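Flagellar hook-associated protein (Burkholderia pseudomallei, PDB 4UT1) probably serves as a structural protein at the junction between the hook and the filament of the bacterial flagellum. Local coordinates at residues 306-310 against 596-600; 311-315 against 430-434. All coordinates share one frame; numbering follows the deposited sequence.

Contacts 1 and 2 use consecutive turns of one helix, 287-322, and both are buried near the middle of the chain, their centres about 11 Å apart. Contact 1 sets that helix against helix 593-630 and has a mixed chemistry: leucine methyls against tyrosine rings, with a water and a bound 1,2-ethanediol at its polar margins. Contact 2 brings in 430-434, a short turn that follows strand 421-425, and its side-chain contacts are wholly apolar. The two meet where Leu307 CD2 and Leu431 CD1 lie 3.9 Å apart. Along the chain, contact 2 is nested within the loop that contact 1 closes.

Contact 1: 306-310 against 596-600; sequences QLGAL and AYAGY. With EDO (1,2-ethanediol), chain P.
Ala596 opens the interface with its methyl: CB lies 3.4 Å from Leu310 CD2, closer than usual for two carbons, a sign of tight packing. Leu310 is forked across the neighbouring helix. Its CG stands anti to the carbonyl carbon (chi1 -59°), and while CD2 goes to Ala596, the other branch, CD1, reaches the backbone of the next residue, 3.5 Å from Tyr597 CA.

The Tyr597 ring is approached at its edge, near the ring plane, by CD1 of both Leu310 and Leu307; the latter is 3.9 Å from Tyr597 CE1. The Leu307 and Tyr597 side chains run alongside each other in the same direction, and beyond the ring Tyr597 OH hydrogen-bonds O2 of a 1,2-ethanediol, probably from the crystallisation liquor.

One turn on, Tyr600 contributes the largest buried area. Leu307 CB sits over one face of its ring in a CH-pi contact, 4.1 Å from the ring centroid and 25° off the normal, displaced toward the rim. Leu307 CD2 continues to the phenol end, 3.5 Å from Tyr600 OH. Diol O2, hydrogen-bonded to Tyr600 OH at 2.8 Å, thus bridges the hydroxyls of Tyr597 and Tyr600, and Tyr600 OH also bonds Tyr158 OH of helix 134-193. At the other end of the residue, Gln306 OE1 comes against Tyr600 CA and CB, at the ring edge near its plane, with the amide nearly perpendicular to the ring. A water donates to Gln306 OE1 (2.7 Å) and to Tyr600 O, joining the helices where no direct hydrogen bond crosses.

With segment axes 9.9 Å apart and directions differing by 167°, this is antiparallel packing of two long helices, while Ile113 of helix 113-129 and Tyr158 of helix 134-193 also border the leucine-tyrosine layer: the arrangement of an alpha-helical bundle.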
loop_
_atom_site.group_PDB
_atom_site.type_symbol
_atom_site.label_atom_id
_atom_site.label_comp_id
_atom_site.label_asym_id
_atom_site.label_seq_id
_atom_site.Cartn_x
_atom_site.Cartn_y
_atom_site.Cartn_z
ATOM N N GLN A 306 2.191 -3.142 -1.671
ATOM C CA GLN A 306 1.883 -3.942 -0.483
ATOM C C GLN A 306 2.785 -3.609 0.696
ATOM O O GLN A 306 2.314 -3.481 1.833
ATOM C CB GLN A 306 1.985 -5.432 -0.823
ATOM C CG GLN A 306 0.923 -5.883 -1.832
ATOM C CD GLN A 306 1.278 -7.191 -2.517
ATOM O OE1 GLN A 306 2.085 -7.980 -2.012
ATOM N NE2 GLN A 306 0.689 -7.423 -3.680
ATOM N N LEU A 307 4.082 -3.487 0.451
ATOM C CA LEU A 307 5.002 -3.194 1.532
ATOM C C LEU A 307 4.786 -1.757 1.993
ATOM O O LEU A 307 4.855 -1.469 3.170
ATOM C CB LEU A 307 6.452 -3.415 1.110
ATOM C CG LEU A 307 7.486 -3.153 2.208
ATOM C CD1 LEU A 307 7.263 -4.062 3.420
ATOM C CD2 LEU A 307 8.892 -3.317 1.663
ATOM N N GLY A 308 4.503 -0.862 1.055
ATOM C CA GLY A 308 4.162 0.507 1.408
ATOM C C GLY A 308 2.926 0.577 2.283
ATOM O O GLY A 308 2.831 1.400 3.211
ATOM N N ALA A 309 1.973 -0.304 1.999
ATOM C CA ALA A 309 0.734 -0.344 2.773
ATOM C C ALA A 309 1.010 -0.723 4.225
ATOM O O ALA A 309 0.378 -0.183 5.133
ATOM C CB ALA A 309 -0.267 -1.326 2.143
ATOM N N LEU A 310 1.958 -1.636 4.447
ATOM C CA LEU A 310 2.334 -1.989 5.816
ATOM C C LEU A 310 2.897 -0.787 6.574
ATOM O O LEU A 310 2.531 -0.549 7.729
ATOM C CB LEU A 310 3.351 -3.128 5.833
ATOM C CG LEU A 310 2.910 -4.439 5.182
ATOM C CD1 LEU A 310 3.924 -5.535 5.505
ATOM C CD2 LEU A 310 1.496 -4.829 5.618
ATOM N N ALA A 596 0.587 -9.824 7.275
ATOM C CA ALA A 596 0.516 -9.199 5.954
ATOM C C ALA A 596 1.894 -9.176 5.303
ATOM O O ALA A 596 2.020 -9.407 4.107
ATOM C CB ALA A 596 -0.052 -7.794 6.060
ATOM N N TYR A 597 2.931 -8.916 6.093
ATOM C CA TYR A 597 4.305 -9.000 5.584
ATOM C C TYR A 597 4.627 -10.379 5.013
ATOM O O TYR A 597 5.292 -10.492 3.979
ATOM C CB TYR A 597 5.322 -8.676 6.677
ATOM C CG TYR A 597 6.743 -8.605 6.162
ATOM C CD1 TYR A 597 7.199 -7.473 5.496
ATOM C CD2 TYR A 597 7.622 -9.672 6.321
ATOM C CE1 TYR A 597 8.481 -7.401 5.020
ATOM C CE2 TYR A 597 8.922 -9.600 5.846
ATOM C CZ TYR A 597 9.342 -8.462 5.200
ATOM O OH TYR A 597 10.622 -8.376 4.710
ATOM N N ALA A 598 4.184 -11.427 5.701
ATOM C CA ALA A 598 4.449 -12.786 5.235
ATOM C C ALA A 598 3.757 -13.058 3.894
ATOM O O ALA A 598 4.311 -13.729 3.027
ATOM C CB ALA A 598 4.014 -13.804 6.279
ATOM N N GLY A 599 2.551 -12.532 3.723
ATOM C CA GLY A 599 1.843 -12.672 2.460
ATOM C C GLY A 599 2.558 -11.950 1.329
ATOM O O GLY A 599 2.652 -12.458 0.215
ATOM N N TYR A 600 3.071 -10.761 1.625
ATOM C CA TYR A 600 3.775 -9.957 0.634
ATOM C C TYR A 600 5.042 -10.683 0.170
ATOM O O TYR A 600 5.348 -10.733 -1.029
ATOM C CB TYR A 600 4.082 -8.564 1.223
ATOM C CG TYR A 600 5.449 -8.004 0.920
ATOM C CD1 TYR A 600 5.677 -7.264 -0.235
ATOM C CD2 TYR A 600 6.510 -8.193 1.797
ATOM C CE1 TYR A 600 6.913 -6.758 -0.516
ATOM C CE2 TYR A 600 7.760 -7.687 1.523
ATOM C CZ TYR A 600 7.955 -6.966 0.368
ATOM O OH TYR A 600 9.193 -6.450 0.090
HETATM C C1 EDO P . 13.375 -6.781 2.901
HETATM O O1 EDO P . 13.148 -6.638 4.315
HETATM C C2 EDO P . 12.308 -6.032 2.102
HETATM O O2 EDO P . 10.998 -6.620 2.261
HETATM O O HOH W 1 4.248 -9.190 -3.166
#

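Contact 2: 311-315 against 430-434; sequences AVSFA and ALDGF
Aliphatic contacts join Val312 and Ala311 to the short turn at 430-433. Val312 CG2 meets Ala430 CB at 3.5 Å, methyl against methyl, where the CA atoms of the two segments come nearest. It is CG2 that faces the turn because it stands anti to the carbonyl carbon, whereas CG1 is anti to the backbone N (chi1 170°). Ala311 CB is met by three residues: Leu431 CD2 is 4.0 Å away, Phe434 CD2 is 3.8 Å away, and Ala430 CB is more distant. The CA-CB bond of Leu431 points away from the helix, yet CG stands anti to the carbonyl carbon, and the CD2 branch, not the extended CD1, turns back to Ala311; the same side chain touches Leu307 and Gln304 one and two turns earlier.

This turn follows strand 421-425 of the antiparallel sheet within the D2-like region, and the contact thus seats the chain leaving that sheet on helix 287-322 of the helical domain. No hydrogen bond crosses between the segments, so side-chain packing carries their direct association.

Aromatic contacts lie at the Phe434 end of the 430-434 segment. The side chains of Phe434 and Phe314 cross at about a right angle, and Phe314 CE1 comes 3.8 Å from Phe434 CZ, approaching the Phe434 ring at its edge. Ala315 CB comes obliquely to the same ring, 4.3 Å from Phe434 CE2. Phe337 joins both rings, edge-to-face with Phe314 and at a shallower inclination to Phe434, while Tyr120 meets Phe314 edge-to-face.

Contact between ring and backbone is the remaining kind. Ala311 O lies at the edge of the Phe434 ring, near its plane and 3.8 Å from CE2, and this same oxygen accepts the helical hydrogen bond from Ala315 N at 2.9 Å.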
loop_
_atom_site.group_PDB
_atom_site.type_symbol
_atom_site.label_atom_id
_atom_site.label_comp_id
_atom_site.label_asym_id
_atom_site.label_seq_id
_atom_site.Cartn_x
_atom_site.Cartn_y
_atom_site.Cartn_z
ATOM N N ALA A 311 3.797 -0.046 5.929
ATOM C CA ALA A 311 4.369 1.168 6.518
ATOM C C ALA A 311 3.279 2.164 6.933
ATOM O O ALA A 311 3.315 2.715 8.044
ATOM C CB ALA A 311 5.350 1.825 5.541
ATOM N N VAL A 312 2.312 2.389 6.048
ATOM C CA VAL A 312 1.247 3.332 6.317
ATOM C C VAL A 312 0.404 2.843 7.490
ATOM O O VAL A 312 0.126 3.593 8.399
ATOM C CB VAL A 312 0.341 3.559 5.094
ATOM C CG1 VAL A 312 -0.908 4.351 5.494
ATOM C CG2 VAL A 312 1.098 4.280 3.988
ATOM N N SER A 313 0.005 1.582 7.458
ATOM C CA SER A 313 -0.831 1.061 8.523
ATOM C C SER A 313 -0.090 1.106 9.857
ATOM O O SER A 313 -0.670 1.464 10.867
ATOM C CB SER A 313 -1.278 -0.369 8.221
ATOM O OG SER A 313 -2.151 -0.825 9.240
ATOM N N PHE A 314 1.190 0.731 9.855
ATOM C CA PHE A 314 1.996 0.779 11.072
ATOM C C PHE A 314 2.062 2.198 11.647
ATOM O O PHE A 314 1.755 2.418 12.810
ATOM C CB PHE A 314 3.420 0.250 10.799
ATOM C CG PHE A 314 4.407 0.557 11.900
ATOM C CD1 PHE A 314 5.116 1.753 11.904
ATOM C CD2 PHE A 314 4.628 -0.349 12.934
ATOM C CE1 PHE A 314 6.022 2.037 12.909
ATOM C CE2 PHE A 314 5.544 -0.070 13.942
ATOM C CZ PHE A 314 6.235 1.125 13.935
ATOM N N ALA A 315 2.477 3.154 10.825
ATOM C CA ALA A 315 2.573 4.543 11.258
ATOM C C ALA A 315 1.229 5.071 11.765
ATOM O O ALA A 315 1.166 5.699 12.817
ATOM C CB ALA A 315 3.098 5.417 10.119
ATOM N N ALA A 430 5.219 5.467 0.303
ATOM C CA ALA A 430 5.249 5.537 1.755
ATOM C C ALA A 430 6.623 5.173 2.313
ATOM O O ALA A 430 7.019 5.672 3.369
ATOM C CB ALA A 430 4.185 4.628 2.347
ATOM N N LEU A 431 7.335 4.307 1.605
ATOM C CA LEU A 431 8.642 3.838 2.066
ATOM C C LEU A 431 9.698 4.929 2.017
ATOM O O LEU A 431 10.516 5.044 2.931
ATOM C CB LEU A 431 9.110 2.647 1.232
ATOM C CG LEU A 431 8.199 1.420 1.165
ATOM C CD1 LEU A 431 8.839 0.325 0.318
ATOM C CD2 LEU A 431 7.861 0.930 2.589
ATOM N N ASP A 432 9.708 5.702 0.933
ATOM C CA ASP A 432 10.789 6.659 0.706
ATOM C C ASP A 432 10.731 7.804 1.701
ATOM O O ASP A 432 11.758 8.399 2.020
ATOM C CB ASP A 432 10.749 7.212 -0.730
ATOM C CG ASP A 432 11.112 6.175 -1.773
ATOM O OD1 ASP A 432 12.046 5.376 -1.536
ATOM O OD2 ASP A 432 10.466 6.171 -2.848
ATOM N N GLY A 433 9.530 8.102 2.193
ATOM C CA GLY A 433 9.339 9.159 3.166
ATOM C C GLY A 433 9.177 8.687 4.603
ATOM O O GLY A 433 9.054 9.511 5.504
ATOM N N PHE A 434 9.195 7.372 4.823
ATOM C CA PHE A 434 8.995 6.831 6.174
ATOM C C PHE A 434 10.046 7.354 7.144
ATOM O O PHE A 434 11.243 7.215 6.904
ATOM C CB PHE A 434 9.033 5.295 6.168
ATOM C CG PHE A 434 8.608 4.683 7.475
ATOM C CD1 PHE A 434 9.531 4.458 8.492
ATOM C CD2 PHE A 434 7.283 4.350 7.694
ATOM C CE1 PHE A 434 9.127 3.912 9.727
ATOM C CE2 PHE A 434 6.879 3.800 8.916
ATOM C CZ PHE A 434 7.814 3.576 9.922
#